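PDB 2CYC: tyrosine--tRNA ligase from Pyrococcus horikoshii, which binds L-tyrosine and, as a class I tyrosyl-tRNA synthetase, probably activates it with ATP and transfers it to the acceptor end of tRNA(Tyr). Local coordinates for residues L351-I354 with R355-F358; V100-E103 with K104-E107; R327-E331 with G332-P336; L339-A342 with V343-L347; L143-V146 with M147-I150. One frame throughout, in Å; residues are numbered along the deposited sequence.

Contact 1: residues L351-I354 with R355-F358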
loop_
_atom_site.group_PDB
_atom_site.type_symbol
_atom_site.label_atom_id
_atom_site.label_comp_id
_atom_site.label_asym_id
_atom_site.label_seq_id
_atom_site.Cartn_x
_atom_site.Cartn_y
_atom_site.Cartn_z
ATOM N N LEU A 351 -0.399 9.657 40.429
ATOM C CA LEU A 351 -1.395 10.044 39.437
ATOM C C LEU A 351 -2.393 11.135 39.820
ATOM O O LEU A 351 -3.236 11.520 38.997
ATOM C CB LEU A 351 -2.166 8.790 38.993
ATOM C CG LEU A 351 -1.319 7.618 38.458
ATOM C CD1 LEU A 351 -2.189 6.366 38.336
ATOM C CD2 LEU A 351 -0.694 7.981 37.098
ATOM N N GLU A 352 -2.303 11.642 41.045
ATOM C CA GLU A 352 -3.251 12.662 41.486
ATOM C C GLU A 352 -3.416 13.847 40.538
ATOM O O GLU A 352 -4.539 14.233 40.223
ATOM C CB GLU A 352 -2.903 13.193 42.882
ATOM C CG GLU A 352 -3.886 14.282 43.317
ATOM C CD GLU A 352 -3.726 14.717 44.753
ATOM O OE1 GLU A 352 -4.411 15.685 45.143
ATOM O OE2 GLU A 352 -2.932 14.100 45.493
ATOM N N PRO A 353 -2.304 14.443 40.072
ATOM C CA PRO A 353 -2.437 15.588 39.160
ATOM C C PRO A 353 -3.305 15.263 37.955
ATOM O O PRO A 353 -4.044 16.115 37.447
ATOM C CB PRO A 353 -0.992 15.884 38.753
ATOM C CG PRO A 353 -0.194 15.413 39.944
ATOM C CD PRO A 353 -0.887 14.116 40.305
ATOM N N ILE A 354 -3.216 14.023 37.496
ATOM C CA ILE A 354 -3.984 13.601 36.340
ATOM C C ILE A 354 -5.468 13.517 36.689
ATOM O O ILE A 354 -6.319 14.018 35.943
ATOM C CB ILE A 354 -3.466 12.244 35.823
ATOM C CG1 ILE A 354 -1.985 12.390 35.438
ATOM C CG2 ILE A 354 -4.306 11.773 34.642
ATOM C CD1 ILE A 354 -1.346 11.140 34.831
ATOM N N ARG A 355 -5.783 12.893 37.818
ATOM C CA ARG A 355 -7.176 12.790 38.237
ATOM C C ARG A 355 -7.756 14.193 38.416
ATOM O O ARG A 355 -8.870 14.478 37.963
ATOM C CB ARG A 355 -7.307 12.014 39.556
ATOM C CG ARG A 355 -7.028 10.521 39.457
ATOM C CD ARG A 355 -7.542 9.793 40.705
ATOM N NE ARG A 355 -6.919 10.288 41.934
ATOM C CZ ARG A 355 -5.685 9.985 42.328
ATOM N NH1 ARG A 355 -4.928 9.178 41.590
ATOM N NH2 ARG A 355 -5.200 10.498 43.456
ATOM N N ARG A 356 -6.996 15.074 39.068
ATOM C CA ARG A 356 -7.470 16.438 39.277
ATOM C C ARG A 356 -7.796 17.132 37.960
ATOM O O ARG A 356 -8.782 17.861 37.872
ATOM C CB ARG A 356 -6.452 17.271 40.068
ATOM C CG ARG A 356 -6.610 17.116 41.584
ATOM C CD ARG A 356 -5.792 18.129 42.389
ATOM N NE ARG A 356 -4.347 17.893 42.333
ATOM C CZ ARG A 356 -3.509 18.539 41.527
ATOM N NH1 ARG A 356 -2.208 18.256 41.547
ATOM N NH2 ARG A 356 -3.971 19.476 40.704
ATOM N N TYR A 357 -6.982 16.904 36.936
ATOM C CA TYR A 357 -7.243 17.537 35.660
ATOM C C TYR A 357 -8.540 17.020 35.049
ATOM O O TYR A 357 -9.413 17.803 34.654
ATOM C CB TYR A 357 -6.090 17.313 34.673
ATOM C CG TYR A 357 -6.388 17.914 33.316
ATOM C CD1 TYR A 357 -7.133 17.208 32.374
ATOM C CD2 TYR A 357 -6.028 19.228 33.019
ATOM C CE1 TYR A 357 -7.529 17.795 31.184
ATOM C CE2 TYR A 357 -6.415 19.828 31.819
ATOM C CZ TYR A 357 -7.175 19.103 30.910
ATOM O OH TYR A 357 -7.620 19.687 29.743
ATOM N N PHE A 358 -8.683 15.702 34.972
ATOM C CA PHE A 358 -9.888 15.169 34.375
ATOM C C PHE A 358 -11.126 15.417 35.211
ATOM O O PHE A 358 -12.240 15.363 34.703
ATOM C CB PHE A 358 -9.711 13.690 34.054
ATOM C CG PHE A 358 -8.816 13.453 32.867
ATOM C CD1 PHE A 358 -7.521 12.963 33.030
ATOM C CD2 PHE A 358 -9.257 13.765 31.578
ATOM C CE1 PHE A 358 -6.674 12.781 31.923
ATOM C CE2 PHE A 358 -8.423 13.589 30.464
ATOM C CZ PHE A 358 -7.127 13.095 30.639
#

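Contact 2: residues V100-E103 with K104-E107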
loop_
_atom_site.group_PDB
_atom_site.type_symbol
_atom_site.label_atom_id
_atom_site.label_comp_id
_atom_site.label_asym_id
_atom_site.label_seq_id
_atom_site.Cartn_x
_atom_site.Cartn_y
_atom_site.Cartn_z
ATOM N N VAL A 100 -4.398 15.144 25.500
ATOM C CA VAL A 100 -4.288 15.681 26.851
ATOM C C VAL A 100 -3.921 14.604 27.875
ATOM O O VAL A 100 -3.234 14.884 28.856
ATOM C CB VAL A 100 -5.593 16.419 27.284
ATOM C CG1 VAL A 100 -6.736 15.440 27.458
ATOM C CG2 VAL A 100 -5.342 17.200 28.583
ATOM N N GLY A 101 -4.369 13.374 27.646
ATOM C CA GLY A 101 -4.023 12.298 28.559
ATOM C C GLY A 101 -2.514 12.088 28.538
ATOM O O GLY A 101 -1.894 11.868 29.575
ATOM N N MET A 102 -1.916 12.160 27.351
ATOM C CA MET A 102 -0.469 11.993 27.213
ATOM C C MET A 102 0.282 13.178 27.803
ATOM O O MET A 102 1.321 13.004 28.443
ATOM C CB MET A 102 -0.084 11.833 25.738
ATOM C CG MET A 102 -0.331 10.443 25.194
ATOM S SD MET A 102 0.670 9.202 26.054
ATOM C CE MET A 102 -0.531 8.381 26.880
ATOM N N GLU A 103 -0.241 14.383 27.577
ATOM C CA GLU A 103 0.389 15.584 28.111
ATOM C C GLU A 103 0.522 15.462 29.628
ATOM O O GLU A 103 1.578 15.756 30.189
ATOM C CB GLU A 103 -0.431 16.835 27.755
ATOM C CG GLU A 103 -0.196 17.350 26.346
ATOM C CD GLU A 103 -1.203 18.416 25.906
ATOM O OE1 GLU A 103 -0.898 19.152 24.949
ATOM O OE2 GLU A 103 -2.296 18.512 26.493
ATOM N N LYS A 104 -0.540 15.014 30.291
ATOM C CA LYS A 104 -0.495 14.876 31.741
ATOM C C LYS A 104 0.389 13.711 32.190
ATOM O O LYS A 104 0.986 13.762 33.263
ATOM C CB LYS A 104 -1.908 14.719 32.304
ATOM C CG LYS A 104 -2.838 15.886 31.956
ATOM C CD LYS A 104 -2.285 17.244 32.394
ATOM C CE LYS A 104 -3.088 18.382 31.757
ATOM N NZ LYS A 104 -2.591 19.751 32.110
ATOM N N SER A 105 0.481 12.665 31.374
ATOM C CA SER A 105 1.325 11.528 31.724
ATOM C C SER A 105 2.784 11.958 31.651
ATOM O O SER A 105 3.581 11.630 32.522
ATOM C CB SER A 105 1.085 10.360 30.770
ATOM O OG SER A 105 -0.200 9.802 30.974
ATOM N N ILE A 106 3.125 12.699 30.601
ATOM C CA ILE A 106 4.486 13.192 30.417
ATOM C C ILE A 106 4.842 14.086 31.608
ATOM O O ILE A 106 5.936 14.016 32.162
ATOM C CB ILE A 106 4.592 14.006 29.107
ATOM C CG1 ILE A 106 4.440 13.065 27.908
ATOM C CG2 ILE A 106 5.916 14.757 29.052
ATOM C CD1 ILE A 106 4.177 13.770 26.605
ATOM N N GLU A 107 3.889 14.908 32.010
ATOM C CA GLU A 107 4.091 15.816 33.116
ATOM C C GLU A 107 4.381 15.114 34.444
ATOM O O GLU A 107 5.336 15.478 35.124
ATOM C CB GLU A 107 2.874 16.714 33.242
ATOM C CG GLU A 107 2.944 17.726 34.345
ATOM C CD GLU A 107 1.710 18.591 34.352
ATOM O OE1 GLU A 107 1.582 19.446 33.449
ATOM O OE2 GLU A 107 0.860 18.399 35.247
#

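Contact 3: residues R327-E331 with G332-P336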
loop_
_atom_site.group_PDB
_atom_site.type_symbol
_atom_site.label_atom_id
_atom_site.label_comp_id
_atom_site.label_asym_id
_atom_site.label_seq_id
_atom_site.Cartn_x
_atom_site.Cartn_y
_atom_site.Cartn_z
ATOM N N ARG A 327 15.098 -8.822 46.794
ATOM C CA ARG A 327 15.732 -9.793 47.690
ATOM C C ARG A 327 14.784 -10.069 48.863
ATOM O O ARG A 327 14.466 -11.213 49.169
ATOM C CB ARG A 327 17.055 -9.228 48.220
ATOM C CG ARG A 327 17.865 -10.181 49.095
ATOM C CD ARG A 327 18.800 -11.083 48.284
ATOM N NE ARG A 327 19.916 -10.354 47.673
ATOM C CZ ARG A 327 19.850 -9.676 46.526
ATOM N NH1 ARG A 327 20.924 -9.047 46.063
ATOM N NH2 ARG A 327 18.719 -9.636 45.829
ATOM N N ASP A 328 14.340 -9.003 49.513
ATOM C CA ASP A 328 13.423 -9.111 50.634
ATOM C C ASP A 328 12.149 -9.864 50.258
ATOM O O ASP A 328 11.576 -10.565 51.087
ATOM C CB ASP A 328 13.070 -7.718 51.144
ATOM C CG ASP A 328 13.736 -7.397 52.464
ATOM O OD1 ASP A 328 14.876 -7.860 52.685
ATOM O OD2 ASP A 328 13.124 -6.671 53.275
ATOM N N PHE A 329 11.712 -9.727 49.011
ATOM C CA PHE A 329 10.497 -10.407 48.572
ATOM C C PHE A 329 10.790 -11.884 48.326
ATOM O O PHE A 329 10.039 -12.761 48.760
ATOM C CB PHE A 329 9.946 -9.768 47.285
ATOM C CG PHE A 329 8.558 -10.239 46.920
ATOM C CD1 PHE A 329 7.432 -9.651 47.503
ATOM C CD2 PHE A 329 8.377 -11.299 46.035
ATOM C CE1 PHE A 329 6.146 -10.114 47.211
ATOM C CE2 PHE A 329 7.100 -11.775 45.736
ATOM C CZ PHE A 329 5.978 -11.181 46.326
ATOM N N ALA A 330 11.886 -12.158 47.629
ATOM C CA ALA A 330 12.270 -13.532 47.328
ATOM C C ALA A 330 12.481 -14.327 48.611
ATOM O O ALA A 330 12.148 -15.511 48.675
ATOM C CB ALA A 330 13.544 -13.552 46.488
ATOM N N GLU A 331 13.027 -13.668 49.630
ATOM C CA GLU A 331 13.285 -14.316 50.913
ATOM C C GLU A 331 12.074 -14.358 51.848
ATOM O O GLU A 331 12.196 -14.755 53.001
ATOM C CB GLU A 331 14.457 -13.624 51.616
ATOM C CG GLU A 331 15.778 -13.784 50.871
ATOM C CD GLU A 331 16.904 -12.941 51.447
ATOM O OE1 GLU A 331 18.031 -13.029 50.917
ATOM O OE2 GLU A 331 16.668 -12.190 52.417
ATOM N N GLY A 332 10.909 -13.947 51.355
ATOM C CA GLY A 332 9.714 -13.964 52.182
ATOM C C GLY A 332 9.718 -12.967 53.326
ATOM O O GLY A 332 8.987 -13.126 54.298
ATOM N N LYS A 333 10.543 -11.933 53.229
ATOM C CA LYS A 333 10.586 -10.920 54.275
ATOM C C LYS A 333 9.620 -9.768 53.959
ATOM O O LYS A 333 9.283 -8.961 54.828
ATOM C CB LYS A 333 12.019 -10.413 54.445
ATOM C CG LYS A 333 12.947 -11.492 54.994
ATOM C CD LYS A 333 14.411 -11.097 54.918
ATOM C CE LYS A 333 15.296 -12.251 55.379
ATOM N NZ LYS A 333 16.734 -11.871 55.434
ATOM N N LEU A 334 9.171 -9.710 52.709
ATOM C CA LEU A 334 8.215 -8.688 52.268
ATOM C C LEU A 334 7.053 -9.461 51.659
ATOM O O LEU A 334 7.207 -10.117 50.629
ATOM C CB LEU A 334 8.834 -7.769 51.212
ATOM C CG LEU A 334 7.866 -6.793 50.539
ATOM C CD1 LEU A 334 7.258 -5.868 51.592
ATOM C CD2 LEU A 334 8.601 -6.000 49.454
ATOM N N HIS A 335 5.891 -9.386 52.292
ATOM C CA HIS A 335 4.735 -10.134 51.810
ATOM C C HIS A 335 3.858 -9.364 50.816
ATOM O O HIS A 335 3.685 -8.157 50.931
ATOM C CB HIS A 335 3.907 -10.591 53.015
ATOM C CG HIS A 335 2.889 -11.639 52.694
ATOM N ND1 HIS A 335 1.708 -11.355 52.041
ATOM C CD2 HIS A 335 2.889 -12.976 52.909
ATOM C CE1 HIS A 335 1.025 -12.474 51.866
ATOM N NE2 HIS A 335 1.720 -13.472 52.383
ATOM N N PRO A 336 3.294 -10.068 49.823
ATOM C CA PRO A 336 2.429 -9.452 48.812
ATOM C C PRO A 336 1.352 -8.539 49.402
ATOM O O PRO A 336 1.021 -7.515 48.810
ATOM C CB PRO A 336 1.836 -10.653 48.098
ATOM C CG PRO A 336 2.970 -11.618 48.113
ATOM C CD PRO A 336 3.493 -11.499 49.533
HETATM O O HOH W 1 11.132 -6.426 55.709
HETATM O O HOH W 2 7.428 -12.443 49.500
#

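Contact 4: residues L339-A342 with V343-L347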
loop_
_atom_site.group_PDB
_atom_site.type_symbol
_atom_site.label_atom_id
_atom_site.label_comp_id
_atom_site.label_asym_id
_atom_site.label_seq_id
_atom_site.Cartn_x
_atom_site.Cartn_y
_atom_site.Cartn_z
ATOM N N LEU A 339 3.212 -5.246 50.113
ATOM C CA LEU A 339 3.739 -4.671 48.875
ATOM C C LEU A 339 2.597 -4.102 48.020
ATOM O O LEU A 339 2.668 -2.960 47.556
ATOM C CB LEU A 339 4.501 -5.725 48.066
ATOM C CG LEU A 339 5.034 -5.237 46.708
ATOM C CD1 LEU A 339 5.967 -4.025 46.897
ATOM C CD2 LEU A 339 5.765 -6.378 46.028
ATOM N N LYS A 340 1.543 -4.895 47.824
ATOM C CA LYS A 340 0.394 -4.448 47.032
ATOM C C LYS A 340 -0.196 -3.135 47.553
ATOM O O LYS A 340 -0.501 -2.227 46.778
ATOM C CB LYS A 340 -0.714 -5.504 47.031
ATOM C CG LYS A 340 -0.508 -6.696 46.117
ATOM C CD LYS A 340 -1.733 -7.599 46.243
ATOM C CE LYS A 340 -1.635 -8.831 45.383
ATOM N NZ LYS A 340 -2.919 -9.582 45.409
ATOM N N ASN A 341 -0.377 -3.045 48.866
ATOM C CA ASN A 341 -0.936 -1.837 49.444
ATOM C C ASN A 341 0.004 -0.654 49.241
ATOM O O ASN A 341 -0.433 0.458 48.940
ATOM C CB ASN A 341 -1.228 -2.050 50.934
ATOM C CG ASN A 341 -1.533 -0.750 51.664
ATOM O OD1 ASN A 341 -0.693 -0.233 52.404
ATOM N ND2 ASN A 341 -2.732 -0.208 51.450
ATOM N N ALA A 342 1.304 -0.885 49.381
ATOM C CA ALA A 342 2.248 0.213 49.203
ATOM C C ALA A 342 2.266 0.674 47.737
ATOM O O ALA A 342 2.316 1.865 47.460
ATOM C CB ALA A 342 3.647 -0.207 49.662
ATOM N N VAL A 343 2.201 -0.264 46.795
ATOM C CA VAL A 343 2.207 0.116 45.386
ATOM C C VAL A 343 0.955 0.916 45.028
ATOM O O VAL A 343 1.034 1.889 44.282
ATOM C CB VAL A 343 2.320 -1.115 44.466
ATOM C CG1 VAL A 343 2.091 -0.714 43.008
ATOM C CG2 VAL A 343 3.707 -1.738 44.619
ATOM N N ALA A 344 -0.195 0.516 45.562
ATOM C CA ALA A 344 -1.442 1.229 45.291
ATOM C C ALA A 344 -1.368 2.702 45.721
ATOM O O ALA A 344 -1.709 3.611 44.945
ATOM C CB ALA A 344 -2.604 0.546 46.003
ATOM N N GLU A 345 -0.935 2.934 46.961
ATOM C CA GLU A 345 -0.830 4.294 47.489
ATOM C C GLU A 345 0.169 5.111 46.689
ATOM O O GLU A 345 -0.071 6.286 46.399
ATOM C CB GLU A 345 -0.428 4.272 48.971
ATOM C CG GLU A 345 -1.513 3.710 49.889
ATOM C CD GLU A 345 -2.857 4.369 49.652
ATOM O OE1 GLU A 345 -2.901 5.620 49.622
ATOM O OE2 GLU A 345 -3.866 3.641 49.494
ATOM N N TYR A 346 1.294 4.494 46.334
ATOM C CA TYR A 346 2.297 5.188 45.528
ATOM C C TYR A 346 1.649 5.640 44.204
ATOM O O TYR A 346 1.813 6.776 43.765
ATOM C CB TYR A 346 3.470 4.254 45.215
ATOM C CG TYR A 346 4.469 4.861 44.250
ATOM C CD1 TYR A 346 5.600 5.540 44.712
ATOM C CD2 TYR A 346 4.254 4.802 42.876
ATOM C CE1 TYR A 346 6.491 6.145 43.822
ATOM C CE2 TYR A 346 5.132 5.402 41.980
ATOM C CZ TYR A 346 6.242 6.071 42.453
ATOM O OH TYR A 346 7.089 6.669 41.547
ATOM N N LEU A 347 0.919 4.729 43.569
ATOM C CA LEU A 347 0.248 5.020 42.297
ATOM C C LEU A 347 -0.837 6.095 42.463
ATOM O O LEU A 347 -0.987 6.990 41.625
ATOM C CB LEU A 347 -0.364 3.729 41.748
ATOM C CG LEU A 347 0.285 3.010 40.558
ATOM C CD1 LEU A 347 1.761 3.233 40.522
ATOM C CD2 LEU A 347 -0.048 1.528 40.624
#

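Contact 5: residues L143-V146 with M147-I150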
loop_
_atom_site.group_PDB
_atom_site.type_symbol
_atom_site.label_atom_id
_atom_site.label_comp_id
_atom_site.label_asym_id
_atom_site.label_seq_id
_atom_site.Cartn_x
_atom_site.Cartn_y
_atom_site.Cartn_z
ATOM N N LEU A 143 6.955 -8.873 0.418
ATOM C CA LEU A 143 5.621 -9.113 0.932
ATOM C C LEU A 143 5.733 -9.990 2.174
ATOM O O LEU A 143 5.109 -9.722 3.202
ATOM C CB LEU A 143 4.779 -9.828 -0.132
ATOM C CG LEU A 143 3.438 -10.409 0.312
ATOM C CD1 LEU A 143 2.564 -9.304 0.910
ATOM C CD2 LEU A 143 2.750 -11.059 -0.881
ATOM N N SER A 144 6.546 -11.038 2.078
ATOM C CA SER A 144 6.728 -11.967 3.192
ATOM C C SER A 144 7.215 -11.233 4.437
ATOM O O SER A 144 6.782 -11.526 5.548
ATOM C CB SER A 144 7.730 -13.066 2.810
ATOM O OG SER A 144 9.029 -12.535 2.634
ATOM N N ARG A 145 8.117 -10.279 4.243
ATOM C CA ARG A 145 8.651 -9.503 5.351
ATOM C C ARG A 145 7.525 -8.666 5.980
ATOM O O ARG A 145 7.385 -8.618 7.196
ATOM C CB ARG A 145 9.785 -8.604 4.844
ATOM C CG ARG A 145 10.541 -7.874 5.927
ATOM C CD ARG A 145 11.114 -8.839 6.958
ATOM N NE ARG A 145 11.836 -8.152 8.032
ATOM C CZ ARG A 145 13.046 -7.611 7.909
ATOM N NH1 ARG A 145 13.699 -7.672 6.749
ATOM N NH2 ARG A 145 13.605 -7.005 8.948
ATOM N N VAL A 146 6.710 -8.026 5.150
ATOM C CA VAL A 146 5.614 -7.221 5.671
ATOM C C VAL A 146 4.641 -8.112 6.438
ATOM O O VAL A 146 4.163 -7.745 7.510
ATOM C CB VAL A 146 4.828 -6.510 4.544
ATOM C CG1 VAL A 146 3.648 -5.734 5.150
ATOM C CG2 VAL A 146 5.759 -5.578 3.763
ATOM N N MET A 147 4.343 -9.283 5.881
ATOM C CA MET A 147 3.424 -10.218 6.523
ATOM C C MET A 147 3.917 -10.565 7.922
ATOM O O MET A 147 3.125 -10.687 8.850
ATOM C CB MET A 147 3.296 -11.494 5.689
ATOM C CG MET A 147 2.516 -11.307 4.405
ATOM S SD MET A 147 2.586 -12.767 3.334
ATOM C CE MET A 147 1.501 -13.868 4.208
ATOM N N ARG A 148 5.233 -10.708 8.062
ATOM C CA ARG A 148 5.841 -11.046 9.347
ATOM C C ARG A 148 5.843 -9.889 10.336
ATOM O O ARG A 148 6.005 -10.103 11.533
ATOM C CB ARG A 148 7.290 -11.518 9.155
ATOM C CG ARG A 148 7.440 -12.935 8.598
ATOM C CD ARG A 148 8.883 -13.440 8.731
ATOM N NE ARG A 148 9.802 -12.826 7.772
ATOM C CZ ARG A 148 9.846 -13.129 6.475
ATOM N NH1 ARG A 148 9.023 -14.046 5.980
ATOM N NH2 ARG A 148 10.709 -12.517 5.670
ATOM N N SER A 149 5.660 -8.667 9.845
ATOM C CA SER A 149 5.698 -7.494 10.720
ATOM C C SER A 149 4.314 -7.073 11.208
ATOM O O SER A 149 4.165 -6.083 11.923
ATOM C CB SER A 149 6.358 -6.331 9.979
ATOM O OG SER A 149 5.451 -5.752 9.051
ATOM N N ILE A 150 3.313 -7.854 10.822
ATOM C CA ILE A 150 1.918 -7.609 11.160
ATOM C C ILE A 150 1.633 -7.613 12.675
ATOM O O ILE A 150 0.646 -7.037 13.142
ATOM C CB ILE A 150 1.034 -8.660 10.430
ATOM C CG1 ILE A 150 -0.168 -7.966 9.810
ATOM C CG2 ILE A 150 0.624 -9.778 11.370
ATOM C CD1 ILE A 150 0.218 -6.992 8.712
#

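Contact 1: residues L351-I354 with R355-F358
Glu352 and Arg356 form a long salt bridge along the opening turn of helix 352-360, with Glu352 OE1 3.6 Å from Arg356 NE. The oxygen lies at the edge of the guanidinium, in its plane, although the two planar groups are turned 70° against each other. While Glu352 runs out fully extended, Arg356 bends at its third torsion (chi3 -70°), which folds the head group back so that one face covers Pro353 CA, with NH1 3.6 Å from that CA. Arg355 bends likewise, and its guanidinium face rests on Glu352 CA, 3.5 Å from Arg355 NH2. That NH2 is bonded to Ile348 O, so the end of helix 336-350 holds the head group in place. On another side of the turn, Ile354 and Phe358 point the same way, and Ile354 CG2 meets the ring edge in plane, 3.7 Å from Phe358 CE1. Beneath these side chains, Arg356 N donates to Glu352 O at 2.8 Å. Further out, Ile354 and Tyr357 pack on helix 87-108, and Phe358 meets His264 edge to face. Pairing across one turn, with a proline among the first residues and apolar groups turned inward, is characteristic of the N-terminal turn of an amphipathic helix, here one that follows closely on helix 336-350.

Contact 2: residues V100-E103 with K104-E107
Ser105 places OG beside its own backbone N and opposite its carbonyl carbon (chi1 -69°), and this setting turns the hydroxyl back onto Gly101 O. Lys104 sets CG beside its own backbone N (chi1 -58°), 3.3 Å from Val100 O, and the bend at chi2 (-56°) then brings Lys104 CE to 4.1 Å from Val100 CG2. Gly101 O is gripped twice: Ser105 OG donates to it at 3.0 Å and Ser105 N at 3.1 Å, from opposite faces of the carbonyl plane. With an alanine in place of Ser105 the hydroxyl is gone, and Gly101 O would probably keep just the backbone N-H of this pair, one face of its carbonyl no longer met by that donor. One residue on, Ile106 N reaches Met102 O at 2.8 Å, and Ile106 CG1 lies against the same oxygen at 3.2 Å. The carboxylate of Glu103 is engaged by Lys99, one turn back. Met102 and Ile106 face helix 48-63, whereas Val100 and Lys104 pack against helix 352-360. A serine hydroxyl returned to the carbonyl four residues earlier is a familiar feature of helix interiors. Helix 87-108 belongs to the crossover between the parallel strands 69-72 and 117-120, a beta-alpha-beta unit of the class I synthetase Rossmann fold.

Contact 3: residues R327-E331 with G332-P336
Asp328 and Phe329 lend their carbonyls to the Schellman motif that ends helix 322-330, with Gly332 as its C-prime residue. Lys333 N donates to Asp328 O at 2.7 Å, and Gly332 N reaches Phe329 O at 3.0 Å from well above the carbonyl plane. Gly332 has positive phi (68°), and a beta carbon on it would run into Glu331 O. Past the motif the chain doubles back along Phe329, whose CG stands opposite its backbone N (chi1 -169°), carrying the ring toward the returning backbone. There Phe329 CZ touches Pro336 CG at 3.5 Å, the two side chains at about a right angle. A water sits over the ring centre and donates to both Phe329 O, at 2.7 Å, and Leu334 O, at 2.6 Å, tying the helix end to the loop. Asp328 OD2 is held by Tyr319 OH and joined through a second water to Lys333 O, which also takes a bond from Arg309. Cys279 packs on both Phe329 and Pro336, and His335 caps the next helix at Leu337 N. The extended Lys333 chain brings NZ 3.0 Å from Glu331 OE2, a salt bridge that approaches the carboxylate from its syn side, 34° out of plane.

Contact 4: residues L339-A342 with V343-L347
Val343 N donates to Leu339 O at 2.8 Å with an N-H...O angle of 161°, the shortest polar bond in this stretch of regular alpha helix, 336-350. The same carbonyl is flanked by a methyl group: Val343 holds CG2 beside its backbone N and CG1 opposite it (chi1 of CG1 171°), leaving CG2 3.3 Å from Leu339 O. Leu339 leans CD1 against that methyl, with CD1 3.9 Å from Val343 CG2, and the pair forms one apolar patch running along the helix. Two helices pack on this face, 288-297 through Val289, Leu290 and Val293, and 267-276 through Leu274, which touches Val343 and Ala344, while Ala342 sets its small methyl against Phe305 and Val307 of strand 305-307. Lys340, stretched out fully, gives NZ to Arg275 O and Ala277 O, where its positive charge would probably complement the C-terminal end of helix 267-276. Glu345 keeps CG beside its backbone N (chi1 -68°), 3.6 Å from Asn341 O, and bends at the next bond toward Arg271, with which its carboxylate forms a salt bridge. The last bond of the set runs from Tyr346 N to Ala342 O at 3.0 Å, and Tyr346 CB rests 3.5 Å from that same oxygen.

Contact 5: residues L143-V146 with M147-I150
Arg145 and Arg148, on the last turn of the short helix 143-148, cross at about a right angle, yet their guanidinium planes differ by just 18°. Arg148 bends at chi3 (-74°) and folds back along the helix, so that one face of its guanidinium lies over Ser144 O and Arg145 CA, with NH2 3.7 Å from Arg145 CA and NH1 3.6 Å from Ser144 CB. On a different face of the helix Leu143 and Met147 cross obliquely, Met147 SD 3.9 Å from Leu143 CG. Leu143 also packs on Met157 of the second subunit and Val146 on Phe163 of that subunit, placing this turn at the dimer interface. Arg145 points to helix 191-200, where NH1 forms a salt bridge with Glu199, while Ser149, about 10 Å from the bound tyrosine, side chain to ligand, packs on Pro169 of helix 164-178, which carries the tyrosine-binding residues Tyr168 and Gln172. Val146 O, near the C-terminal end of the helix, is gripped by two donors of one residue, Ser149 N and Ser149 OG, the latter at 2.8 Å and tilted 19° from the carbonyl plane. A valine in place of Ser149 has no hydroxyl and would probably leave Val146 O with the backbone N-H alone of these two donors, a methyl group crowding it. That N-H comes from well above the carbonyl plane, Ser149 N lying 2.9 Å from Val146 O.

In the fold
Along the chain the order is contact 2, contact 5, contact 3, contact 4, contact 1. Contacts 3, 4 and 1 follow one another through helices 322-330, 336-350 and 352-360: Phe329 CE1 touches Leu339 CD2 at 3.9 Å, and contact 4 adjoins contact 1 in sequence, with centres about 17 Å apart. Contact 1 then returns to the Rossmann fold, where Tyr357 CD2 lies 3.3 Å from Lys104 CE of contact 2. Contact 5 stands alone, about 41 Å from contact 1 between centres, beside the tyrosine pocket and the second subunit. Contacts 1 and 4 lie across the chain's centre from it, consistent with a C-terminal helical region set apart from the subunit contact.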